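Local coordinates for protein with a SET domain within carboxy region (Cryptosporidium parvum, PDB 4LDG) that probably acts as a histone H4 lysine methyltransferase through the SET domain in its carboxy-terminal region, at residues A[158-164]-A[244-250]; A[101-107]-A[126-131]; A[109-113]-A[131-137]. One frame throughout, in Å; residues are numbered along the deposited sequence.

Interaction 1: residues A[158-164]-A[244-250]; sequences IRKDDFV and FFVSKRD
Ser-247 reaches under the type II beta turn Arg-159 to Asp-162 and donates its hydroxyl to the turn's first carbonyl, with a short 2.5 Å from OG to Arg-159 O. The Asp-162 amide closes the turn on this same oxygen from the opposite face of its plane, so two donors grip it. With chi1 at 58°, OG sits between the backbone N and the carbonyl carbon of Ser-247, which turns it inward beneath the turn. Next to it, the antiparallel ladder of this SET-domain sheet begins: Ser-247 N bonds Asp-162 O in the carbonyl plane, and Val-164 N lies 2.8 Å from Phe-245 O. Phe-163 and Val-246 form a non-hydrogen-bonded pair, where Val-246 CA directs a CA-H...O contact to Asp-162 O. Beyond this pair the packing is tight and apolar. Phe-163 CE1 comes within 3.3 Å of Phe-244 CD1; the ring planes are 23° from parallel, but the rings are offset so far that little of one lies over the other. The turn's outer side is looser and wetter. Here Asp-250 OD1 is met nearly along its C-O axis by Lys-160 N, 2.9 Å away, and the Lys-160 chain runs extended over the Lys-248 and Arg-249 backbone, then bends at its last torsion to bring NZ into a salt bridge with Asp-161 OD2. A water donates to both Asp-161 OD1 and Ser-247 O, at 2.6 and 2.8 Å. Arg-249 turns outward to Glu-255. Helix 121-134 packs on Phe-163, Phe-244 and Val-246, while Phe-245 meets strand 230-237 and the ring of Phe-259 edge to face.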
# COMPACT_ATOMS: atom_id res chain seq x y z
N ILE A 158 3.26 12.26 -1.46
CA ILE A 158 3.42 11.01 -2.18
C ILE A 158 3.63 11.41 -3.64
O ILE A 158 2.72 11.89 -4.30
CB ILE A 158 2.21 10.07 -2.01
CG1 ILE A 158 2.05 9.70 -0.53
CG2 ILE A 158 2.42 8.81 -2.83
CD1 ILE A 158 0.75 9.02 -0.14
N ARG A 159 4.84 11.21 -4.13
CA ARG A 159 5.13 11.52 -5.52
C ARG A 159 4.48 10.52 -6.45
O ARG A 159 4.22 9.37 -6.06
CB ARG A 159 6.64 11.51 -5.76
CG ARG A 159 7.40 12.54 -4.95
CD ARG A 159 8.68 12.89 -5.65
NE ARG A 159 9.66 13.50 -4.76
CZ ARG A 159 10.43 12.84 -3.89
NH1 ARG A 159 11.29 13.51 -3.16
NH2 ARG A 159 10.33 11.52 -3.75
N LYS A 160 4.22 10.97 -7.67
CA LYS A 160 3.73 10.15 -8.74
C LYS A 160 4.56 8.88 -8.90
O LYS A 160 5.80 8.94 -8.95
CB LYS A 160 3.81 10.94 -10.05
CG LYS A 160 3.29 10.23 -11.29
CD LYS A 160 3.50 11.12 -12.52
CE LYS A 160 2.66 10.66 -13.70
NZ LYS A 160 2.93 9.22 -14.01
N ASP A 161 3.87 7.74 -8.99
CA ASP A 161 4.47 6.42 -9.15
C ASP A 161 5.10 5.79 -7.91
O ASP A 161 5.54 4.63 -7.97
CB ASP A 161 5.46 6.37 -10.33
CG ASP A 161 4.77 6.36 -11.68
OD1 ASP A 161 3.65 5.81 -11.77
OD2 ASP A 161 5.32 6.91 -12.65
N ASP A 162 5.14 6.52 -6.79
CA ASP A 162 5.58 5.92 -5.54
C ASP A 162 4.73 4.70 -5.25
O ASP A 162 3.55 4.62 -5.67
CB ASP A 162 5.47 6.86 -4.34
CG ASP A 162 6.61 7.88 -4.26
OD1 ASP A 162 7.54 7.88 -5.13
OD2 ASP A 162 6.57 8.69 -3.30
N PHE A 163 5.37 3.72 -4.61
CA PHE A 163 4.70 2.63 -3.91
C PHE A 163 3.89 3.26 -2.79
O PHE A 163 4.46 3.99 -1.97
CB PHE A 163 5.72 1.64 -3.33
CG PHE A 163 5.11 0.39 -2.75
CD1 PHE A 163 4.89 -0.72 -3.56
CD2 PHE A 163 4.78 0.31 -1.40
CE1 PHE A 163 4.31 -1.88 -3.04
CE2 PHE A 163 4.20 -0.84 -0.86
CZ PHE A 163 3.95 -1.93 -1.68
N VAL A 164 2.59 2.98 -2.72
CA VAL A 164 1.79 3.55 -1.61
C VAL A 164 1.63 2.54 -0.47
O VAL A 164 2.16 2.73 0.64
CB VAL A 164 0.46 4.11 -2.15
CG1 VAL A 164 -0.42 4.66 -1.04
CG2 VAL A 164 0.75 5.21 -3.17
N PHE A 244 -0.78 -4.19 -4.88
CA PHE A 244 -0.39 -2.94 -4.24
C PHE A 244 -0.85 -1.72 -5.01
O PHE A 244 -1.17 -1.78 -6.23
CB PHE A 244 1.15 -2.86 -4.01
CG PHE A 244 1.99 -2.88 -5.28
CD1 PHE A 244 2.54 -1.72 -5.80
CD2 PHE A 244 2.24 -4.06 -5.95
CE1 PHE A 244 3.30 -1.74 -6.96
CE2 PHE A 244 3.00 -4.09 -7.11
CZ PHE A 244 3.53 -2.94 -7.62
N PHE A 245 -0.87 -0.61 -4.27
CA PHE A 245 -1.27 0.68 -4.81
C PHE A 245 -0.06 1.51 -5.17
O PHE A 245 0.95 1.49 -4.45
CB PHE A 245 -2.06 1.42 -3.76
CG PHE A 245 -3.41 0.84 -3.48
CD1 PHE A 245 -4.38 0.85 -4.44
CD2 PHE A 245 -3.71 0.32 -2.22
CE1 PHE A 245 -5.64 0.36 -4.17
CE2 PHE A 245 -4.95 -0.18 -1.95
CZ PHE A 245 -5.91 -0.16 -2.92
N VAL A 246 -0.13 2.21 -6.29
CA VAL A 246 0.83 3.27 -6.60
C VAL A 246 0.07 4.53 -6.93
O VAL A 246 -1.07 4.46 -7.35
CB VAL A 246 1.76 2.89 -7.76
CG1 VAL A 246 2.54 1.63 -7.42
CG2 VAL A 246 0.99 2.68 -9.04
N SER A 247 0.69 5.68 -6.70
CA SER A 247 0.03 6.95 -6.93
C SER A 247 -0.05 7.27 -8.41
O SER A 247 0.87 6.97 -9.16
CB SER A 247 0.80 8.05 -6.21
OG SER A 247 2.14 8.09 -6.67
N LYS A 248 -1.13 7.92 -8.83
CA LYS A 248 -1.29 8.33 -10.21
C LYS A 248 -0.67 9.68 -10.46
O LYS A 248 -0.50 10.09 -11.61
CB LYS A 248 -2.76 8.47 -10.56
CG LYS A 248 -3.59 7.24 -10.32
CD LYS A 248 -5.01 7.52 -10.80
CE LYS A 248 -5.01 7.86 -12.27
NZ LYS A 248 -6.36 7.57 -12.77
N ARG A 249 -0.36 10.38 -9.38
CA ARG A 249 0.18 11.71 -9.47
C ARG A 249 0.70 12.08 -8.09
O ARG A 249 0.56 11.32 -7.14
CB ARG A 249 -0.93 12.68 -9.90
CG ARG A 249 -2.16 12.59 -9.04
CD ARG A 249 -2.99 13.86 -9.11
NE ARG A 249 -4.24 13.75 -8.35
CZ ARG A 249 -4.39 14.02 -7.04
NH1 ARG A 249 -3.38 14.44 -6.28
NH2 ARG A 249 -5.59 13.88 -6.50
N ASP A 250 1.30 13.24 -7.98
CA ASP A 250 1.67 13.78 -6.69
C ASP A 250 0.41 13.92 -5.86
O ASP A 250 -0.53 14.55 -6.28
CB ASP A 250 2.37 15.13 -6.86
CG ASP A 250 3.80 14.99 -7.44
OD1 ASP A 250 4.23 13.88 -7.82
OD2 ASP A 250 4.52 16.01 -7.51
O HOH W 1 1.05 6.13 -11.78

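Interaction 2: residues A[101-107]-A[126-131]; sequences IEATIDM and IIYKYC
Ile-101, on helix 98-104, lays its CG2 methyl over the centre of the Tyr-130 ring, 3.6 Å from the centroid and 8° off the ring normal, a CH-pi contact made squarely on one face. Its other branch passes the ring and crosses Ile-126 at about a right angle, CD1 lying 3.7 Å from Ile-126 CG2. One turn later Thr-104 offers its methyl rather than its hydroxyl: CG2 touches Ile-127 CD1 at 3.7 Å, while OG1 is taken up by Tyr-119 and by the carbonyl of Ile-100. Here the helix gives way to strand 105-106, and the contact is therefore a helix-to-strand junction laid against one side of helix 121-134, held mostly by apolar packing. Ile-105, the first residue to leave helical geometry, keeps its amide bonded to Ile-101 O and sends CD1 into the angle between Tyr-130, Ile-127 and Cys-131. That methyl is 3.6 Å from Tyr-130 CD2 and 4.1 Å from Cys-131 SG. The Tyr-130 ring can meet this group because its CG stands anti to the backbone N (chi1 -172°), which swings the ring out from the helix. Met-107 comes last, its chain bent so that sulfur approaches the phenol end of the ring obliquely, a Met-aromatic contact with SD 4.9 Å from the ring centroid. It is modelled in two conformers, which makes this contact less certain; the Tyr-130 hydroxyl itself bonds Ser-87.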
# COMPACT_ATOMS: atom_id res chain seq x y z
N ILE A 101 18.98 0.89 -5.67
CA ILE A 101 18.03 0.69 -4.58
C ILE A 101 18.43 1.50 -3.37
O ILE A 101 17.59 2.17 -2.81
CB ILE A 101 17.92 -0.79 -4.21
CG1 ILE A 101 17.16 -1.54 -5.31
CG2 ILE A 101 17.20 -0.97 -2.89
CD1 ILE A 101 17.23 -3.05 -5.18
N GLU A 102 19.72 1.48 -2.99
CA GLU A 102 20.15 2.17 -1.79
C GLU A 102 20.14 3.68 -1.96
O GLU A 102 19.96 4.41 -0.99
CB GLU A 102 21.54 1.70 -1.36
CG GLU A 102 21.59 0.22 -1.07
CD GLU A 102 22.46 -0.13 0.13
OE1 GLU A 102 23.68 0.10 0.01
OE2 GLU A 102 21.92 -0.66 1.15
N ALA A 103 20.33 4.15 -3.19
CA ALA A 103 20.16 5.56 -3.49
C ALA A 103 18.69 5.95 -3.54
O ALA A 103 18.32 7.05 -3.16
CB ALA A 103 20.82 5.92 -4.80
N THR A 104 17.84 5.06 -4.02
CA THR A 104 16.44 5.41 -4.22
C THR A 104 15.69 5.38 -2.90
O THR A 104 14.85 6.23 -2.65
CB THR A 104 15.80 4.48 -5.24
OG1 THR A 104 16.50 4.63 -6.49
CG2 THR A 104 14.31 4.79 -5.43
N ILE A 105 16.02 4.41 -2.04
CA ILE A 105 15.34 4.20 -0.78
C ILE A 105 16.28 4.43 0.39
O ILE A 105 17.40 3.89 0.38
CB ILE A 105 14.81 2.76 -0.70
CG1 ILE A 105 13.66 2.62 -1.70
CG2 ILE A 105 14.35 2.44 0.73
CD1 ILE A 105 13.47 1.23 -2.19
N ASP A 106 15.85 5.24 1.36
CA ASP A 106 16.64 5.46 2.58
C ASP A 106 16.28 4.34 3.51
O ASP A 106 15.15 4.27 3.98
CB ASP A 106 16.24 6.79 3.22
CG ASP A 106 17.05 7.10 4.49
OD1 ASP A 106 17.65 8.22 4.53
OD2 ASP A 106 17.08 6.25 5.42
N MET A 107 17.26 3.48 3.77
CA MET A 107 17.07 2.28 4.59
C MET A 107 16.98 2.57 6.09
O MET A 107 16.56 1.72 6.86
CB MET A 107 18.19 1.28 4.30
CG MET A 107 17.77 0.07 3.45
SD MET A 107 17.45 0.38 1.70
CE MET A 107 18.97 -0.19 0.97
N ILE A 126 11.85 -3.27 -9.95
CA ILE A 126 12.87 -3.56 -8.95
C ILE A 126 12.53 -2.85 -7.64
O ILE A 126 12.53 -3.46 -6.58
CB ILE A 126 14.28 -3.22 -9.48
CG1 ILE A 126 14.68 -4.31 -10.50
CG2 ILE A 126 15.30 -3.10 -8.35
CD1 ILE A 126 15.71 -3.88 -11.51
N ILE A 127 12.20 -1.58 -7.73
CA ILE A 127 11.84 -0.81 -6.54
C ILE A 127 10.56 -1.31 -5.85
O ILE A 127 10.52 -1.44 -4.62
CB ILE A 127 11.69 0.70 -6.89
CG1 ILE A 127 13.02 1.24 -7.44
CG2 ILE A 127 11.24 1.52 -5.68
CD1 ILE A 127 14.17 1.19 -6.44
N TYR A 128 9.52 -1.62 -6.62
CA TYR A 128 8.28 -2.13 -6.05
C TYR A 128 8.48 -3.45 -5.31
O TYR A 128 8.05 -3.62 -4.16
CB TYR A 128 7.25 -2.30 -7.18
CG TYR A 128 6.78 -0.99 -7.80
CD1 TYR A 128 6.75 0.19 -7.08
CD2 TYR A 128 6.34 -0.95 -9.11
CE1 TYR A 128 6.30 1.35 -7.64
CE2 TYR A 128 5.90 0.23 -9.69
CZ TYR A 128 5.86 1.37 -8.93
OH TYR A 128 5.42 2.57 -9.51
N LYS A 129 9.15 -4.37 -5.97
CA LYS A 129 9.52 -5.64 -5.37
C LYS A 129 10.27 -5.42 -4.07
O LYS A 129 9.96 -6.04 -3.05
CB LYS A 129 10.36 -6.45 -6.36
CG LYS A 129 10.76 -7.82 -5.85
CD LYS A 129 11.22 -8.76 -6.96
CE LYS A 129 11.82 -10.00 -6.33
NZ LYS A 129 12.02 -11.15 -7.27
N TYR A 130 11.24 -4.52 -4.08
CA TYR A 130 11.97 -4.23 -2.85
C TYR A 130 11.06 -3.69 -1.75
O TYR A 130 11.19 -4.08 -0.60
CB TYR A 130 13.14 -3.27 -3.11
CG TYR A 130 14.06 -3.08 -1.93
CD1 TYR A 130 15.18 -3.91 -1.75
CD2 TYR A 130 13.82 -2.10 -0.99
CE1 TYR A 130 16.04 -3.74 -0.68
CE2 TYR A 130 14.66 -1.92 0.10
CZ TYR A 130 15.76 -2.75 0.25
OH TYR A 130 16.58 -2.57 1.34
N CYS A 131 10.18 -2.75 -2.08
CA CYS A 131 9.26 -2.18 -1.05
C CYS A 131 8.28 -3.24 -0.51
O CYS A 131 8.01 -3.31 0.69
CB CYS A 131 8.47 -1.02 -1.61
SG CYS A 131 9.44 0.39 -2.17

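Interaction 3: residues A[109-113]-A[131-137]; sequences YKVIH and CILNEIH
With chi1 at -50°, Lys-110 holds CG beside its own backbone N, and further bends down the chain fold its aliphatic part against Ile-136, whose chi1 of -47° and chi2 of -72° bring CD1 up to meet it. The two side chains belong to two recognisable backbone motifs. Lys-110 and Val-111 both face Asp-106 in a G1 beta bulge of the small antiparallel sheet, Lys-110 taking up positive phi. Across from it, helix 121-134 finishes in a Schellman motif, with positive phi at Glu-135 and the Ile-136 amide turned back to Cys-131 O at 3.0 Å. Ile-136 is thereby delivered to the bulge as the chain leaves the helix. Its CD1 touches Lys-110 CD at 3.6 Å, and its CG2 lies 3.6 Å from Lys-110 O, against the peptide of the bulge. Farther along the strand, Ile-112 approaches more loosely: CD1 stands 4.2 Å from Cys-131 SG. Phe-163 of strand 163-166 touches both Ile-112 and Cys-131. Lys-110 NZ comes toward the end of the helix but stays 4.2 Å from Asn-134 O, too far for a hydrogen bond. At the polar edge the backbones are joined through solvent: one water donates to Lys-110 O at 2.6 Å and accepts from His-137 N at 3.0 Å. That water also lies over one face of the His-137 imidazole, 3.5 Å above the ring plane and offset toward its rim.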
# COMPACT_ATOMS: atom_id res chain seq x y z
N TYR A 109 15.22 5.29 7.40
CA TYR A 109 13.85 5.75 7.67
C TYR A 109 12.74 5.00 6.92
O TYR A 109 11.57 5.22 7.20
CB TYR A 109 13.78 7.26 7.42
CG TYR A 109 14.64 8.04 8.40
CD1 TYR A 109 14.14 8.39 9.64
CD2 TYR A 109 15.95 8.41 8.10
CE1 TYR A 109 14.91 9.07 10.56
CE2 TYR A 109 16.73 9.10 9.01
CZ TYR A 109 16.20 9.43 10.24
OH TYR A 109 16.94 10.12 11.16
N LYS A 110 13.11 4.13 5.98
CA LYS A 110 12.17 3.36 5.15
C LYS A 110 11.25 4.28 4.33
O LYS A 110 10.02 4.20 4.41
CB LYS A 110 11.37 2.37 6.00
CG LYS A 110 12.21 1.50 6.94
CD LYS A 110 12.48 0.09 6.41
CE LYS A 110 12.45 -0.96 7.53
NZ LYS A 110 11.07 -1.14 8.10
N VAL A 111 11.88 5.19 3.58
CA VAL A 111 11.17 6.09 2.71
C VAL A 111 11.75 6.00 1.34
O VAL A 111 12.93 5.68 1.17
CB VAL A 111 11.26 7.57 3.15
CG1 VAL A 111 10.45 7.79 4.41
CG2 VAL A 111 12.70 8.01 3.36
N ILE A 112 10.91 6.32 0.37
CA ILE A 112 11.33 6.44 -1.00
C ILE A 112 11.86 7.87 -1.13
O ILE A 112 11.08 8.83 -1.12
CB ILE A 112 10.20 6.17 -1.98
CG1 ILE A 112 9.67 4.77 -1.78
CG2 ILE A 112 10.71 6.28 -3.42
CD1 ILE A 112 8.53 4.44 -2.74
N HIS A 113 13.18 7.98 -1.22
CA HIS A 113 13.90 9.24 -1.17
C HIS A 113 13.95 9.94 -2.52
O HIS A 113 13.88 11.16 -2.57
CB HIS A 113 15.32 8.97 -0.65
CG HIS A 113 16.22 10.15 -0.70
ND1 HIS A 113 16.05 11.26 0.10
CD2 HIS A 113 17.33 10.39 -1.44
CE1 HIS A 113 17.00 12.14 -0.16
NE2 HIS A 113 17.78 11.64 -1.09
N CYS A 131 10.18 -2.75 -2.08
CA CYS A 131 9.26 -2.18 -1.05
C CYS A 131 8.28 -3.24 -0.51
O CYS A 131 8.01 -3.31 0.69
CB CYS A 131 8.47 -1.02 -1.61
SG CYS A 131 9.44 0.39 -2.17
N ILE A 132 7.78 -4.08 -1.40
CA ILE A 132 6.85 -5.12 -0.97
C ILE A 132 7.51 -6.02 0.07
O ILE A 132 6.93 -6.29 1.11
CB ILE A 132 6.35 -5.96 -2.15
CG1 ILE A 132 5.40 -5.13 -2.98
CG2 ILE A 132 5.59 -7.18 -1.62
CD1 ILE A 132 5.00 -5.76 -4.29
N LEU A 133 8.72 -6.48 -0.22
CA LEU A 133 9.36 -7.52 0.60
C LEU A 133 10.05 -6.97 1.85
O LEU A 133 10.18 -7.70 2.82
CB LEU A 133 10.35 -8.32 -0.24
CG LEU A 133 9.70 -9.25 -1.27
CD1 LEU A 133 10.70 -9.77 -2.24
CD2 LEU A 133 8.99 -10.41 -0.58
N ASN A 134 10.47 -5.71 1.84
CA ASN A 134 11.09 -5.11 3.03
C ASN A 134 10.15 -4.16 3.77
O ASN A 134 10.59 -3.41 4.61
CB ASN A 134 12.38 -4.37 2.62
CG ASN A 134 13.41 -5.32 2.07
OD1 ASN A 134 13.90 -6.18 2.78
ND2 ASN A 134 13.70 -5.20 0.78
N GLU A 135 8.87 -4.18 3.42
CA GLU A 135 7.82 -3.44 4.14
C GLU A 135 8.02 -1.94 4.09
O GLU A 135 7.84 -1.26 5.08
CB GLU A 135 7.70 -3.90 5.60
CG GLU A 135 7.44 -5.38 5.79
CD GLU A 135 5.99 -5.79 5.59
OE1 GLU A 135 5.13 -4.93 5.27
OE2 GLU A 135 5.70 -7.00 5.75
N ILE A 136 8.38 -1.42 2.93
CA ILE A 136 8.46 0.01 2.73
C ILE A 136 7.09 0.47 2.25
O ILE A 136 6.50 -0.19 1.41
CB ILE A 136 9.47 0.40 1.63
CG1 ILE A 136 10.79 -0.33 1.77
CG2 ILE A 136 9.69 1.91 1.61
CD1 ILE A 136 11.62 0.14 2.91
N HIS A 137 6.59 1.59 2.78
CA HIS A 137 5.32 2.17 2.30
C HIS A 137 5.32 3.67 2.38
O HIS A 137 6.17 4.27 3.05
CB HIS A 137 4.10 1.61 3.05
CG HIS A 137 4.32 1.45 4.52
ND1 HIS A 137 4.50 0.22 5.12
CD2 HIS A 137 4.45 2.37 5.50
CE1 HIS A 137 4.72 0.39 6.41
NE2 HIS A 137 4.69 1.69 6.67
O HOH W 2 7.96 2.78 5.23

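Helix 121-134 connects all three contacts. Interactions 2 and 3, with centres about 7 Å apart, share Cys-131 and are joined through the small sheet and its flank: Asp-106 N lies 3.0 Å from Val-111 O, and just beyond the strands Thr-104 O lies 2.8 Å from His-113 N, both probable hydrogen bonds. The centre of interaction 1 lies about 14 Å from that of interaction 2 and about 13 Å from that of interaction 3, beyond the helix on the SET-domain sheet. Tyr-128 ties it to the helix, its OH 2.6 Å from Asp-161 O, a probable hydrogen bond, and Phe-163 CG packs 3.8 Å from Cys-131 CB. The same ring reaches interaction 3, with Phe-163 CE2 3.3 Å from Ile-136 O.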